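Long-range contact in Wss1p (PDB 5XBN), which is a zinc protease that probably cleaves DNA-bound proteins and helps repair toxic DNA-protein cross-links: residues Lys31-Gln36 against Asn68-Tyr73. Numbering follows the deposited sequence.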
ATOM      1  N   LYS A  31       0.664  11.357   4.984  1.00 20.15           N
ATOM      2  CA  LYS A  31       0.547  12.014   3.684  1.00 22.77           C
ATOM      3  C   LYS A  31       0.518  10.982   2.578  1.00 20.76           C
ATOM      4  O   LYS A  31       1.273  10.011   2.635  1.00 17.93           O
ATOM      5  CB  LYS A  31       1.731  12.967   3.474  1.00 23.05           C
ATOM      6  CG  LYS A  31       1.724  13.742   2.169  1.00 29.40           C
ATOM      7  CD  LYS A  31       0.780  14.914   2.236  1.00 32.67           C
ATOM      8  CE  LYS A  31       1.093  15.957   1.169  1.00 34.84           C
ATOM      9  NZ  LYS A  31       0.932  15.435  -0.215  1.00 39.07           N
ATOM     10  N   VAL A  32      -0.344  11.183   1.581  1.00 18.56           N
ATOM     11  CA  VAL A  32      -0.263  10.378   0.364  1.00 18.47           C
ATOM     12  C   VAL A  32       0.063  11.284  -0.823  1.00 22.49           C
ATOM     13  O   VAL A  32      -0.231  12.482  -0.815  1.00 28.84           O
ATOM     14  CB  VAL A  32      -1.562   9.591   0.084  1.00 22.54           C
ATOM     15  CG1 VAL A  32      -1.924   8.749   1.288  1.00 22.99           C
ATOM     16  CG2 VAL A  32      -2.695  10.526  -0.256  1.00 26.41           C
ATOM     17  N   ALA A  33       0.702  10.724  -1.835  1.00 19.35           N
ATOM     18  CA  ALA A  33       0.964  11.490  -3.059  1.00 24.13           C
ATOM     19  C   ALA A  33       0.942  10.565  -4.258  1.00 23.67           C
ATOM     20  O   ALA A  33       1.191   9.372  -4.120  1.00 21.81           O
ATOM     21  CB  ALA A  33       2.300  12.207  -2.962  1.00 27.34           C
ATOM     22  N   VAL A  34       0.636  11.104  -5.436  1.00 20.61           N
ATOM     23  CA  VAL A  34       0.727  10.294  -6.648  1.00 19.00           C
ATOM     24  C   VAL A  34       1.536  11.038  -7.705  1.00 22.69           C
ATOM     25  O   VAL A  34       1.822  12.223  -7.547  1.00 25.40           O
ATOM     26  CB  VAL A  34      -0.663   9.920  -7.212  1.00 22.93           C
ATOM     27  CG1 VAL A  34      -1.445   9.097  -6.189  1.00 23.84           C
ATOM     28  CG2 VAL A  34      -1.442  11.153  -7.628  1.00 25.33           C
ATOM     29  N   LEU A  35       1.903  10.328  -8.765  1.00 22.85           N
ATOM     30  CA  LEU A  35       2.690  10.901  -9.853  1.00 23.02           C
ATOM     31  C   LEU A  35       1.844  11.869 -10.665  1.00 25.30           C
ATOM     32  O   LEU A  35       0.892  11.468 -11.322  1.00 25.15           O
ATOM     33  CB  LEU A  35       3.251   9.795 -10.746  1.00 24.68           C
ATOM     34  CG  LEU A  35       4.291   8.901 -10.062  1.00 21.64           C
ATOM     35  CD1 LEU A  35       4.568   7.671 -10.912  1.00 25.99           C
ATOM     36  CD2 LEU A  35       5.578   9.666  -9.806  1.00 25.87           C
ATOM     37  N   GLN A  36       2.205  13.143 -10.603  1.00 24.48           N
ATOM     38  CA  GLN A  36       1.373  14.212 -11.145  1.00 27.10           C
ATOM     39  C   GLN A  36       1.376  14.293 -12.670  1.00 30.91           C
ATOM     40  O   GLN A  36       0.486  14.902 -13.268  1.00 31.56           O
ATOM     41  CB  GLN A  36       1.827  15.545 -10.561  1.00 27.16           C
ATOM     42  CG  GLN A  36       1.522  15.715  -9.101  1.00 26.92           C
ATOM     43  CD  GLN A  36       0.061  15.556  -8.829  1.00 32.21           C
ATOM     44  OE1 GLN A  36      -0.761  16.314  -9.351  1.00 29.61           O
ATOM     45  NE2 GLN A  36      -0.289  14.564  -8.024  1.00 31.10           N
ATOM     46  N   ASN A  68       4.876   8.807   4.726  1.00 18.81           N
ATOM     47  CA  ASN A  68       4.463   9.026   3.339  1.00 17.06           C
ATOM     48  C   ASN A  68       4.077   7.737   2.642  1.00 19.41           C
ATOM     49  O   ASN A  68       4.849   6.782   2.666  1.00 21.32           O
ATOM     50  CB  ASN A  68       5.591   9.669   2.522  1.00 17.57           C
ATOM     51  CG  ASN A  68       5.959  11.044   3.021  1.00 21.81           C
ATOM     52  OD1 ASN A  68       5.197  11.989   2.859  1.00 21.88           O
ATOM     53  ND2 ASN A  68       7.136  11.163   3.623  1.00 23.67           N
ATOM     54  N   LEU A  69       2.910   7.728   2.005  1.00 16.39           N
ATOM     55  CA  LEU A  69       2.523   6.631   1.118  1.00 17.09           C
ATOM     56  C   LEU A  69       2.402   7.206  -0.279  1.00 18.35           C
ATOM     57  O   LEU A  69       1.536   8.032  -0.525  1.00 17.66           O
ATOM     58  CB  LEU A  69       1.190   6.006   1.551  1.00 17.30           C
ATOM     59  CG  LEU A  69       0.631   4.948   0.592  1.00 18.54           C
ATOM     60  CD1 LEU A  69       1.598   3.798   0.453  1.00 19.90           C
ATOM     61  CD2 LEU A  69      -0.740   4.469   1.075  1.00 22.83           C
ATOM     62  N   VAL A  70       3.256   6.775  -1.199  1.00 17.10           N
ATOM     63  CA  VAL A  70       3.324   7.447  -2.487  1.00 18.24           C
ATOM     64  C   VAL A  70       3.362   6.463  -3.653  1.00 20.56           C
ATOM     65  O   VAL A  70       3.738   5.301  -3.496  1.00 18.82           O
ATOM     66  CB  VAL A  70       4.569   8.377  -2.561  1.00 20.72           C
ATOM     67  CG1 VAL A  70       4.549   9.441  -1.445  1.00 24.78           C
ATOM     68  CG2 VAL A  70       5.831   7.573  -2.480  1.00 23.18           C
ATOM     69  N   GLU A  71       2.958   6.942  -4.829  1.00 18.93           N
ATOM     70  CA  GLU A  71       3.045   6.168  -6.064  1.00 18.16           C
ATOM     71  C   GLU A  71       4.447   6.260  -6.659  1.00 23.26           C
ATOM     72  O   GLU A  71       5.067   7.322  -6.604  1.00 21.61           O
ATOM     73  CB  GLU A  71       2.043   6.688  -7.088  1.00 20.62           C
ATOM     74  CG  GLU A  71       2.152   5.998  -8.438  1.00 20.61           C
ATOM     75  CD  GLU A  71       1.236   6.600  -9.476  1.00 23.61           C
ATOM     76  OE1 GLU A  71       0.769   7.741  -9.282  1.00 23.02           O
ATOM     77  OE2 GLU A  71       0.991   5.912 -10.487  1.00 26.66           O
ATOM     78  N   PHE A  72       4.950   5.172  -7.233  1.00 21.26           N
ATOM     79  CA  PHE A  72       6.126   5.278  -8.099  1.00 21.30           C
ATOM     80  C   PHE A  72       5.893   4.362  -9.294  1.00 24.60           C
ATOM     81  O   PHE A  72       4.876   3.667  -9.346  1.00 23.31           O
ATOM     82  CB  PHE A  72       7.445   5.030  -7.301  1.00 22.97           C
ATOM     83  CG  PHE A  72       7.742   3.588  -6.917  1.00 22.58           C
ATOM     84  CD1 PHE A  72       9.058   3.165  -6.722  1.00 24.77           C
ATOM     85  CD2 PHE A  72       6.734   2.653  -6.799  1.00 22.79           C
ATOM     86  CE1 PHE A  72       9.341   1.846  -6.341  1.00 27.69           C
ATOM     87  CE2 PHE A  72       7.013   1.337  -6.454  1.00 22.53           C
ATOM     88  CZ  PHE A  72       8.310   0.938  -6.218  1.00 25.17           C
ATOM     89  N   TYR A  73       6.757   4.456 -10.296  1.00 23.00           N
ATOM     90  CA  TYR A  73       6.572   3.724 -11.542  1.00 25.37           C
ATOM     91  C   TYR A  73       7.951   3.421 -12.111  1.00 25.76           C
ATOM     92  O   TYR A  73       8.368   4.027 -13.096  1.00 27.22           O
ATOM     93  CB  TYR A  73       5.728   4.545 -12.532  1.00 26.65           C
ATOM     94  CG  TYR A  73       5.232   3.766 -13.722  1.00 24.10           C
ATOM     95  CD1 TYR A  73       4.249   2.800 -13.583  1.00 26.17           C
ATOM     96  CD2 TYR A  73       5.743   4.010 -14.993  1.00 33.19           C
ATOM     97  CE1 TYR A  73       3.796   2.077 -14.678  1.00 30.05           C
ATOM     98  CE2 TYR A  73       5.295   3.292 -16.094  1.00 34.00           C
ATOM     99  CZ  TYR A  73       4.324   2.329 -15.928  1.00 39.53           C
ATOM    100  OH  TYR A  73       3.874   1.617 -17.020  1.00 39.75           O
TER
HETATM  101  O   HOH W   1      -0.667   9.316 -11.037  1.00 25.97           O
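Glu-71 swings its CG to the side opposite its own amide nitrogen (chi1 176°) and stays extended beyond it, which carries the carboxylate across to Val-34 and Leu-35, while Leu-35, its CG anti to the carbonyl carbon (chi1 -67°), lays its branched end across the glutamate stem at about a right angle. The amide N of Leu-35 donates a fairly straight hydrogen bond to OE1 of Glu-71 (2.9 Å), arriving from above the carboxylate plane. A water bonded to Leu-35 O donates a second bond to Glu-71 OE1 (2.8 Å), and Glu-71 OE2 forms a salt bridge with NE of Arg-95, so both oxygens of this buried carboxylate are engaged. CD1 of Leu-35 packs on CG of Glu-71 and, farther along, on CB of Tyr-73 (3.7 Å), whose hydroxyl is hydrogen-bonded to Cys-96 O. Earlier in sequence the two strands run parallel, the edge strand 29-33 beside 66-72 in the mixed sheet of the WLM metalloprotease domain, linked through helices 41-54 and 56-62. Three backbone bonds join them: Leu-69 N to Lys-31 O (2.9 Å), Ala-33 N to Leu-69 O (3.1 Å) and Glu-71 N to Ala-33 O (3.1 Å). Val-32 and Leu-69 share the face covered by Ile-48 of helix 41-54. On the other face CB of Ala-33 meets CG1 of Val-70 (3.9 Å), and OD1 of Asn-68 lies 3.7 Å from CB of Lys-31.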